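Local atomic coordinates of tubulin-like protein CetZ (Methanosaeta thermophila, PDB entry 3ZID), a protein that binds GTP, probably hydrolyses it as a GTPase of the tubulin/FtsZ family, and is thought to take part in controlling cell shape. Residues A77-G82 with L153-F158; E148-L153 with K336-E341. All blocks are in the same frame, centred on the assembly; numbering follows the deposited sequence.

In the fold
Near the N terminus the chain lays down the first strands of the nucleotide-binding sheet, then reaches residues 77-82 at the start of helix 79-98. It adds strands 105-111 and 136-143 and comes to residues 148-153, which open contact 2 at the front of helix 150-165. Residues 153-158 of the same helix close the loop of contact 1, with 70 residues between its ends. Residues 336-341 come only after the second sheet, on the long C-terminal helix 326-369. They close the loop of contact 2, with 182 residues between its ends. The segments alternate, so the two loops cross. Contacts 1 and 2 share Leu153. Through helix 150-165 they tie helix 79-98 to the C-terminal helix.

Contact 1. Residues A77-G82 with L153-F158; sequences ANRSKG and LQNAAF
Arg79 and Asn155 bring the start of helix 79-98 to helix 150-165, with their CA atoms 7.1 Å apart. The Asn155 amide makes the direct hydrogen bond between the segments. Asn155 ND2 donates to Ala77 O at 2.8 Å, meeting a lone pair in the carbonyl plane, though Ala77 O sits 19° out of the amide plane. Asn155 OD1 accepts from a water at 2.7 Å. That water donates to Ala77 O and accepts from Arg79 N, bridging both segments. Asn155 ND2 also bonds to Ser113 O, in the loop that follows strand 105-111. This loop carries the glycine-rich signature of the tubulin/FtsZ family and includes Gly115, Thr116 and Gly117 of the GTP site. A leucine in place of Asn155 would probably leave Ala77 O and Ser113 O without their amide donor and the water without one acceptor. Arg79 runs past Asn155, with CD 3.3 Å from Asn155 OD1. A bend at chi3 (22°) turns the guanidinium so that Asn155 O and Phe158 C lie over one face. Arg79 NH2 forms a salt bridge with Glu162, and Arg79 NH1 bonds to Ser118 OG. Asn78 is the N-cap, its OD1 accepting from Lys81 N at 3.2 Å.

Contact 2. Residues E148-L153 with K336-E341; sequences EGTIYL and KWAIQE. With GDP (guanosine-5'-diphosphate), chain C.
Glu148 OE1 accepts two hydrogen bonds, one from GDP O3' at 2.8 Å and one from the backbone N of Phe145. Glu148 OE2 accepts from GDP O2' at 2.6 Å. The carboxylate thus holds both ribose hydroxyls, in the loop between strand 136-143 and helix 150-165 of the tubulin/FtsZ GTPase fold. The Phe145 bond anchors the carboxylate from the protein side and would limit its rotation. Gly149 then takes the N-cap position, and the helix turns its other side to the C-terminal helix 326-369. There Thr150 meets Ala338, with their CA atoms 5.7 Å apart. With chi1 at -53°, Thr150 OG1 stands beside the backbone N and CG2 is anti to it. The methyl CG2 does the touching. Thr150 CG2 lies 3.5 Å from Ala338 CB, a tight approach for two carbons, while Thr150 OG1 stays 4.2 Å from the same atom. No hydrogen bond crosses between the two segments. One turn on, Leu153 continues the seam by packing on Leu331, Lys334 and Ala335. Back at the nucleotide, GDP C3' sits 4.2 Å above the plane of the Tyr152 ring, offset toward its rim. Glu148 CB lies at the edge of that ring, in its plane.

Contact 1. Residues A77-G82 with L153-F158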
ATOM      1  N   ALA A  77      12.192   4.342 -13.734  1.00 34.62           N
ATOM      2  CA  ALA A  77      11.235   3.263 -13.492  1.00 42.01           C
ATOM      3  C   ALA A  77      11.880   1.902 -13.738  1.00 36.92           C
ATOM      4  O   ALA A  77      11.192   0.890 -13.891  1.00 37.78           O
ATOM      5  CB  ALA A  77       9.996   3.440 -14.363  1.00 42.20           C
ATOM      6  N   ASN A  78      13.209   1.886 -13.755  1.00 33.69           N
ATOM      7  CA  ASN A  78      13.970   0.666 -14.005  1.00 35.55           C
ATOM      8  C   ASN A  78      14.232  -0.127 -12.735  1.00 30.66           C
ATOM      9  O   ASN A  78      15.105   0.226 -11.950  1.00 27.36           O
ATOM     10  CB  ASN A  78      15.295   1.021 -14.683  1.00 37.46           C
ATOM     11  CG  ASN A  78      16.051  -0.199 -15.202  1.00 36.58           C
ATOM     12  OD1 ASN A  78      15.923  -1.314 -14.692  1.00 40.06           O
ATOM     13  ND2 ASN A  78      16.851   0.021 -16.229  1.00 39.77           N
ATOM     14  N   ARG A  79      13.476  -1.202 -12.539  1.00 35.83           N
ATOM     15  CA  ARG A  79      13.600  -2.003 -11.322  1.00 29.77           C
ATOM     16  C   ARG A  79      14.952  -2.701 -11.207  1.00 32.65           C
ATOM     17  O   ARG A  79      15.443  -2.917 -10.098  1.00 31.35           O
ATOM     18  CB  ARG A  79      12.440  -2.998 -11.221  1.00 24.40           C
ATOM     19  CG  ARG A  79      11.116  -2.257 -10.954  1.00 25.27           C
ATOM     20  CD  ARG A  79       9.900  -3.163 -10.842  1.00 30.31           C
ATOM     21  NE  ARG A  79      10.198  -4.555 -10.494  1.00 38.94           N
ATOM     22  CZ  ARG A  79      10.274  -5.031  -9.257  1.00 34.48           C
ATOM     23  NH1 ARG A  79      10.102  -4.231  -8.216  1.00 31.34           N
ATOM     24  NH2 ARG A  79      10.526  -6.310  -9.065  1.00 37.34           N
ATOM     25  N   SER A  80      15.568  -3.034 -12.342  1.00 35.10           N
ATOM     26  CA  SER A  80      16.887  -3.659 -12.300  1.00 37.13           C
ATOM     27  C   SER A  80      17.895  -2.708 -11.679  1.00 29.49           C
ATOM     28  O   SER A  80      18.673  -3.091 -10.800  1.00 29.76           O
ATOM     29  CB  SER A  80      17.366  -4.078 -13.701  1.00 45.86           C
ATOM     30  OG  SER A  80      16.860  -5.351 -14.077  1.00 47.80           O
ATOM     31  N   LYS A  81      17.861  -1.455 -12.117  1.00 28.01           N
ATOM     32  CA  LYS A  81      18.758  -0.452 -11.567  1.00 27.36           C
ATOM     33  C   LYS A  81      18.415  -0.188 -10.110  1.00 32.99           C
ATOM     34  O   LYS A  81      19.293   0.023  -9.269  1.00 29.07           O
ATOM     35  CB  LYS A  81      18.692   0.827 -12.391  1.00 26.62           C
ATOM     36  CG  LYS A  81      19.426   0.693 -13.718  1.00 25.78           C
ATOM     37  CD  LYS A  81      19.935   2.036 -14.202  1.00 39.01           C
ATOM     38  CE  LYS A  81      21.218   1.860 -15.006  1.00 52.15           C
ATOM     39  NZ  LYS A  81      21.756   3.153 -15.516  1.00 63.06           N
ATOM     40  N   GLY A  82      17.127  -0.240  -9.810  1.00 32.19           N
ATOM     41  CA  GLY A  82      16.683  -0.074  -8.446  1.00 31.02           C
ATOM     42  C   GLY A  82      17.296  -1.121  -7.547  1.00 33.77           C
ATOM     43  O   GLY A  82      17.826  -0.807  -6.483  1.00 36.40           O
ATOM     44  N   LEU A 153       2.669  -0.756 -15.337  1.00 34.45           N
ATOM     45  CA  LEU A 153       1.916  -1.994 -15.163  1.00 31.49           C
ATOM     46  C   LEU A 153       2.818  -3.210 -15.007  1.00 26.07           C
ATOM     47  O   LEU A 153       2.543  -4.098 -14.202  1.00 26.40           O
ATOM     48  CB  LEU A 153       0.927  -2.212 -16.300  1.00 32.25           C
ATOM     49  CG  LEU A 153      -0.092  -1.106 -16.531  1.00 43.72           C
ATOM     50  CD1 LEU A 153      -0.996  -1.474 -17.698  1.00 49.96           C
ATOM     51  CD2 LEU A 153      -0.904  -0.885 -15.269  1.00 50.11           C
ATOM     52  N   GLN A 154       3.893  -3.248 -15.781  1.00 31.30           N
ATOM     53  CA  GLN A 154       4.834  -4.355 -15.708  1.00 34.06           C
ATOM     54  C   GLN A 154       5.555  -4.414 -14.387  1.00 27.83           C
ATOM     55  O   GLN A 154       5.709  -5.482 -13.809  1.00 26.05           O
ATOM     56  CB  GLN A 154       5.886  -4.257 -16.806  1.00 45.76           C
ATOM     57  CG  GLN A 154       5.394  -4.361 -18.216  1.00 58.03           C
ATOM     58  CD  GLN A 154       6.548  -4.244 -19.183  1.00 63.62           C
ATOM     59  OE1 GLN A 154       7.710  -4.198 -18.767  1.00 55.60           O
ATOM     60  NE2 GLN A 154       6.243  -4.168 -20.475  1.00 73.08           N
ATOM     61  N   ASN A 155       6.016  -3.255 -13.935  1.00 24.26           N
ATOM     62  CA  ASN A 155       6.698  -3.130 -12.668  1.00 23.20           C
ATOM     63  C   ASN A 155       5.780  -3.597 -11.554  1.00 19.98           C
ATOM     64  O   ASN A 155       6.208  -4.292 -10.626  1.00 22.32           O
ATOM     65  CB  ASN A 155       7.087  -1.671 -12.430  1.00 28.57           C
ATOM     66  CG  ASN A 155       8.297  -1.249 -13.234  1.00 30.07           C
ATOM     67  OD1 ASN A 155       8.993  -2.085 -13.801  1.00 25.10           O
ATOM     68  ND2 ASN A 155       8.569   0.057 -13.261  1.00 25.41           N
ATOM     69  N   ALA A 156       4.512  -3.183 -11.646  1.00 20.49           N
ATOM     70  CA  ALA A 156       3.513  -3.532 -10.634  1.00 25.64           C
ATOM     71  C   ALA A 156       3.386  -5.038 -10.480  1.00 29.45           C
ATOM     72  O   ALA A 156       3.468  -5.571  -9.378  1.00 27.89           O
ATOM     73  CB  ALA A 156       2.176  -2.928 -10.990  1.00 23.47           C
ATOM     74  N   ALA A 157       3.249  -5.725 -11.607  1.00 26.09           N
ATOM     75  CA  ALA A 157       3.063  -7.171 -11.602  1.00 26.20           C
ATOM     76  C   ALA A 157       4.215  -7.900 -10.941  1.00 28.37           C
ATOM     77  O   ALA A 157       3.997  -8.792 -10.117  1.00 33.61           O
ATOM     78  CB  ALA A 157       2.848  -7.691 -13.029  1.00 30.94           C
ATOM     79  N   PHE A 158       5.440  -7.538 -11.309  1.00 22.50           N
ATOM     80  CA  PHE A 158       6.612  -8.186 -10.715  1.00 30.53           C
ATOM     81  C   PHE A 158       6.881  -7.789  -9.268  1.00 29.47           C
ATOM     82  O   PHE A 158       7.422  -8.582  -8.484  1.00 30.29           O
ATOM     83  CB  PHE A 158       7.845  -7.963 -11.567  1.00 34.77           C
ATOM     84  CG  PHE A 158       7.760  -8.638 -12.895  1.00 35.17           C
ATOM     85  CD1 PHE A 158       7.740 -10.023 -12.978  1.00 39.54           C
ATOM     86  CD2 PHE A 158       7.723  -7.895 -14.053  1.00 42.09           C
ATOM     87  CE1 PHE A 158       7.660 -10.654 -14.203  1.00 41.32           C
ATOM     88  CE2 PHE A 158       7.658  -8.517 -15.284  1.00 50.17           C
ATOM     89  CZ  PHE A 158       7.631  -9.898 -15.357  1.00 44.12           C
TER
HETATM   90  O   HOH W   1      11.544  -1.978 -14.688  1.00 26.02           O

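Contact 2. Residues E148-L153 with K336-E341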
ATOM      1  N   GLU A 148      -2.111   4.283 -16.603  1.00 52.29           N
ATOM      2  CA  GLU A 148      -0.690   4.569 -16.552  1.00 48.87           C
ATOM      3  C   GLU A 148      -0.003   3.625 -17.519  1.00 52.01           C
ATOM      4  O   GLU A 148      -0.557   2.582 -17.889  1.00 54.33           O
ATOM      5  CB  GLU A 148      -0.118   4.472 -15.138  1.00 41.84           C
ATOM      6  CG  GLU A 148      -0.197   5.804 -14.399  1.00 40.33           C
ATOM      7  CD  GLU A 148       0.315   5.737 -12.974  1.00 40.22           C
ATOM      8  OE1 GLU A 148       0.167   4.680 -12.323  1.00 30.09           O
ATOM      9  OE2 GLU A 148       0.870   6.756 -12.507  1.00 44.72           O
ATOM     10  N   GLY A 149       1.202   3.997 -17.921  1.00 47.76           N
ATOM     11  CA  GLY A 149       1.908   3.305 -18.977  1.00 51.47           C
ATOM     12  C   GLY A 149       2.266   1.847 -18.776  1.00 47.28           C
ATOM     13  O   GLY A 149       2.080   1.257 -17.712  1.00 40.28           O
ATOM     14  N   THR A 150       2.827   1.285 -19.837  1.00 48.76           N
ATOM     15  CA  THR A 150       3.235  -0.104 -19.897  1.00 49.92           C
ATOM     16  C   THR A 150       4.233  -0.499 -18.822  1.00 39.40           C
ATOM     17  O   THR A 150       4.106  -1.561 -18.222  1.00 36.77           O
ATOM     18  CB  THR A 150       3.884  -0.393 -21.265  1.00 54.58           C
ATOM     19  OG1 THR A 150       2.998   0.022 -22.311  1.00 59.60           O
ATOM     20  CG2 THR A 150       4.211  -1.867 -21.410  1.00 55.73           C
ATOM     21  N   ILE A 151       5.240   0.345 -18.614  1.00 35.08           N
ATOM     22  CA  ILE A 151       6.276   0.090 -17.624  1.00 39.40           C
ATOM     23  C   ILE A 151       5.707   0.054 -16.212  1.00 32.22           C
ATOM     24  O   ILE A 151       6.073  -0.793 -15.402  1.00 33.87           O
ATOM     25  CB  ILE A 151       7.400   1.135 -17.702  1.00 47.52           C
ATOM     26  CG1 ILE A 151       8.192   0.922 -18.988  1.00 62.48           C
ATOM     27  CG2 ILE A 151       8.363   0.977 -16.539  1.00 40.52           C
ATOM     28  CD1 ILE A 151       8.814  -0.476 -19.088  1.00 68.17           C
ATOM     29  N   TYR A 152       4.812   0.984 -15.929  1.00 31.47           N
ATOM     30  CA  TYR A 152       4.164   1.035 -14.632  1.00 30.67           C
ATOM     31  C   TYR A 152       3.414  -0.274 -14.347  1.00 36.13           C
ATOM     32  O   TYR A 152       3.532  -0.850 -13.252  1.00 35.52           O
ATOM     33  CB  TYR A 152       3.235   2.244 -14.569  1.00 30.70           C
ATOM     34  CG  TYR A 152       3.970   3.531 -14.251  1.00 42.80           C
ATOM     35  CD1 TYR A 152       5.324   3.521 -13.919  1.00 49.44           C
ATOM     36  CD2 TYR A 152       3.325   4.759 -14.320  1.00 52.01           C
ATOM     37  CE1 TYR A 152       6.007   4.701 -13.632  1.00 48.07           C
ATOM     38  CE2 TYR A 152       3.999   5.944 -14.038  1.00 55.66           C
ATOM     39  CZ  TYR A 152       5.340   5.907 -13.699  1.00 56.13           C
ATOM     40  OH  TYR A 152       6.005   7.082 -13.423  1.00 60.84           O
ATOM     41  N   LEU A 153       2.669  -0.756 -15.337  1.00 34.45           N
ATOM     42  CA  LEU A 153       1.916  -1.994 -15.163  1.00 31.49           C
ATOM     43  C   LEU A 153       2.818  -3.210 -15.007  1.00 26.07           C
ATOM     44  O   LEU A 153       2.543  -4.098 -14.202  1.00 26.40           O
ATOM     45  CB  LEU A 153       0.927  -2.212 -16.300  1.00 32.25           C
ATOM     46  CG  LEU A 153      -0.092  -1.106 -16.531  1.00 43.72           C
ATOM     47  CD1 LEU A 153      -0.996  -1.474 -17.698  1.00 49.96           C
ATOM     48  CD2 LEU A 153      -0.904  -0.885 -15.269  1.00 50.11           C
ATOM     49  N   LYS A 336       0.335  -7.988 -18.997  1.00 34.74           N
ATOM     50  CA  LYS A 336       0.573  -9.052 -19.955  1.00 41.23           C
ATOM     51  C   LYS A 336       0.236  -8.588 -21.365  1.00 43.44           C
ATOM     52  O   LYS A 336       1.011  -8.788 -22.303  1.00 35.88           O
ATOM     53  CB  LYS A 336      -0.305 -10.245 -19.582  1.00 45.24           C
ATOM     54  CG  LYS A 336      -0.281 -11.371 -20.557  1.00 51.61           C
ATOM     55  CD  LYS A 336       0.811 -12.324 -20.201  1.00 56.28           C
ATOM     56  CE  LYS A 336       0.666 -13.590 -21.005  1.00 64.71           C
ATOM     57  NZ  LYS A 336       1.633 -14.592 -20.500  1.00 69.96           N
ATOM     58  N   TRP A 337      -0.909  -7.925 -21.492  1.00 45.97           N
ATOM     59  CA  TRP A 337      -1.391  -7.456 -22.780  1.00 49.81           C
ATOM     60  C   TRP A 337      -0.418  -6.417 -23.306  1.00 50.47           C
ATOM     61  O   TRP A 337      -0.099  -6.377 -24.500  1.00 48.26           O
ATOM     62  CB  TRP A 337      -2.787  -6.844 -22.627  1.00 56.89           C
ATOM     63  CG  TRP A 337      -3.455  -6.472 -23.918  1.00 72.08           C
ATOM     64  CD1 TRP A 337      -4.271  -7.263 -24.680  1.00 77.46           C
ATOM     65  CD2 TRP A 337      -3.353  -5.219 -24.609  1.00 78.91           C
ATOM     66  NE1 TRP A 337      -4.693  -6.574 -25.790  1.00 80.59           N
ATOM     67  CE2 TRP A 337      -4.139  -5.319 -25.773  1.00 82.05           C
ATOM     68  CE3 TRP A 337      -2.675  -4.021 -24.353  1.00 79.61           C
ATOM     69  CZ2 TRP A 337      -4.266  -4.267 -26.682  1.00 84.31           C
ATOM     70  CZ3 TRP A 337      -2.803  -2.980 -25.253  1.00 79.06           C
ATOM     71  CH2 TRP A 337      -3.590  -3.109 -26.404  1.00 82.99           C
ATOM     72  N   ALA A 338       0.075  -5.593 -22.390  1.00 46.48           N
ATOM     73  CA  ALA A 338       1.050  -4.563 -22.719  1.00 44.58           C
ATOM     74  C   ALA A 338       2.383  -5.100 -23.245  1.00 50.27           C
ATOM     75  O   ALA A 338       2.864  -4.672 -24.296  1.00 49.03           O
ATOM     76  CB  ALA A 338       1.272  -3.678 -21.510  1.00 39.43           C
ATOM     77  N   ILE A 339       2.976  -6.034 -22.505  1.00 54.88           N
ATOM     78  CA  ILE A 339       4.249  -6.633 -22.887  1.00 54.51           C
ATOM     79  C   ILE A 339       4.134  -7.283 -24.262  1.00 56.89           C
ATOM     80  O   ILE A 339       5.017  -7.140 -25.107  1.00 55.81           O
ATOM     81  CB  ILE A 339       4.713  -7.689 -21.863  1.00 58.04           C
ATOM     82  CG1 ILE A 339       4.767  -7.095 -20.457  1.00 63.83           C
ATOM     83  CG2 ILE A 339       6.080  -8.225 -22.235  1.00 55.06           C
ATOM     84  CD1 ILE A 339       5.283  -8.058 -19.402  1.00 65.72           C
ATOM     85  N   GLN A 340       3.038  -8.003 -24.473  1.00 60.34           N
ATOM     86  CA  GLN A 340       2.783  -8.667 -25.743  1.00 64.82           C
ATOM     87  C   GLN A 340       2.657  -7.686 -26.917  1.00 70.75           C
ATOM     88  O   GLN A 340       3.248  -7.907 -27.977  1.00 75.57           O
ATOM     89  CB  GLN A 340       1.537  -9.548 -25.646  1.00 70.64           C
ATOM     90  CG  GLN A 340       1.241 -10.344 -26.920  1.00 79.77           C
ATOM     91  CD  GLN A 340       2.402 -11.238 -27.354  1.00 82.45           C
ATOM     92  OE1 GLN A 340       2.671 -11.391 -28.550  1.00 79.43           O
ATOM     93  NE2 GLN A 340       3.086 -11.840 -26.384  1.00 85.46           N
ATOM     94  N   GLU A 341       1.878  -6.621 -26.740  1.00 68.69           N
ATOM     95  CA  GLU A 341       1.681  -5.637 -27.806  1.00 64.36           C
ATOM     96  C   GLU A 341       2.994  -5.036 -28.304  1.00 58.58           C
ATOM     97  O   GLU A 341       3.130  -4.732 -29.489  1.00 61.83           O
ATOM     98  CB  GLU A 341       0.743  -4.517 -27.356  1.00 69.14           C
ATOM     99  CG  GLU A 341       0.419  -3.551 -28.489  1.00 77.13           C
ATOM    100  CD  GLU A 341       0.080  -2.153 -28.020  1.00 83.52           C
ATOM    101  OE1 GLU A 341      -0.452  -2.004 -26.897  1.00 88.58           O
ATOM    102  OE2 GLU A 341       0.363  -1.201 -28.778  1.00 82.88           O
TER
HETATM  103  PB  GDP C 999       9.715   5.730  -7.453  1.00 21.50           P
HETATM  104  O1B GDP C 999       9.508   4.608  -6.450  1.00 19.75           O
HETATM  105  O2B GDP C 999      10.113   7.002  -6.730  1.00 20.81           O
HETATM  106  O3B GDP C 999      10.805   5.306  -8.422  1.00 21.17           O
HETATM  107  O3A GDP C 999       8.377   5.937  -8.312  1.00 30.29           O
HETATM  108  PA  GDP C 999       6.988   6.420  -7.669  1.00 21.73           P
HETATM  109  O1A GDP C 999       6.673   7.816  -8.078  1.00 19.00           O
HETATM  110  O2A GDP C 999       6.914   6.227  -6.170  1.00 22.06           O
HETATM  111  O5' GDP C 999       6.016   5.361  -8.349  1.00 25.02           O
HETATM  112  C5' GDP C 999       5.094   5.805  -9.332  1.00 26.63           C
HETATM  113  C4' GDP C 999       3.733   5.220  -8.986  1.00 22.92           C
HETATM  114  O4' GDP C 999       3.316   5.782  -7.740  1.00 18.04           O
HETATM  115  C3' GDP C 999       2.734   5.650 -10.025  1.00 15.33           C
HETATM  116  O3' GDP C 999       1.710   4.657 -10.038  1.00 22.01           O
HETATM  117  C2' GDP C 999       2.213   6.941  -9.457  1.00 21.96           C
HETATM  118  O2' GDP C 999       0.889   7.171  -9.927  1.00 20.99           O
HETATM  119  C1' GDP C 999       2.202   6.651  -7.970  1.00 19.80           C
HETATM  120  N9  GDP C 999       2.435   7.809  -7.106  1.00 18.52           N
HETATM  121  C8  GDP C 999       3.457   8.686  -7.168  1.00 17.14           C
HETATM  122  N7  GDP C 999       3.369   9.585  -6.158  1.00 24.03           N
HETATM  123  C5  GDP C 999       2.269   9.270  -5.444  1.00 17.03           C
HETATM  124  C6  GDP C 999       1.602   9.788  -4.246  1.00 14.57           C
HETATM  125  O6  GDP C 999       2.044  10.789  -3.669  1.00 21.86           O
HETATM  126  N1  GDP C 999       0.505   9.164  -3.821  1.00 14.27           N
HETATM  127  C2  GDP C 999      -0.003   8.091  -4.441  1.00 17.84           C
HETATM  128  N2  GDP C 999      -1.126   7.535  -3.939  1.00 17.35           N
HETATM  129  N3  GDP C 999       0.547   7.540  -5.550  1.00 18.13           N
HETATM  130  C4  GDP C 999       1.670   8.086  -6.067  1.00 20.20           C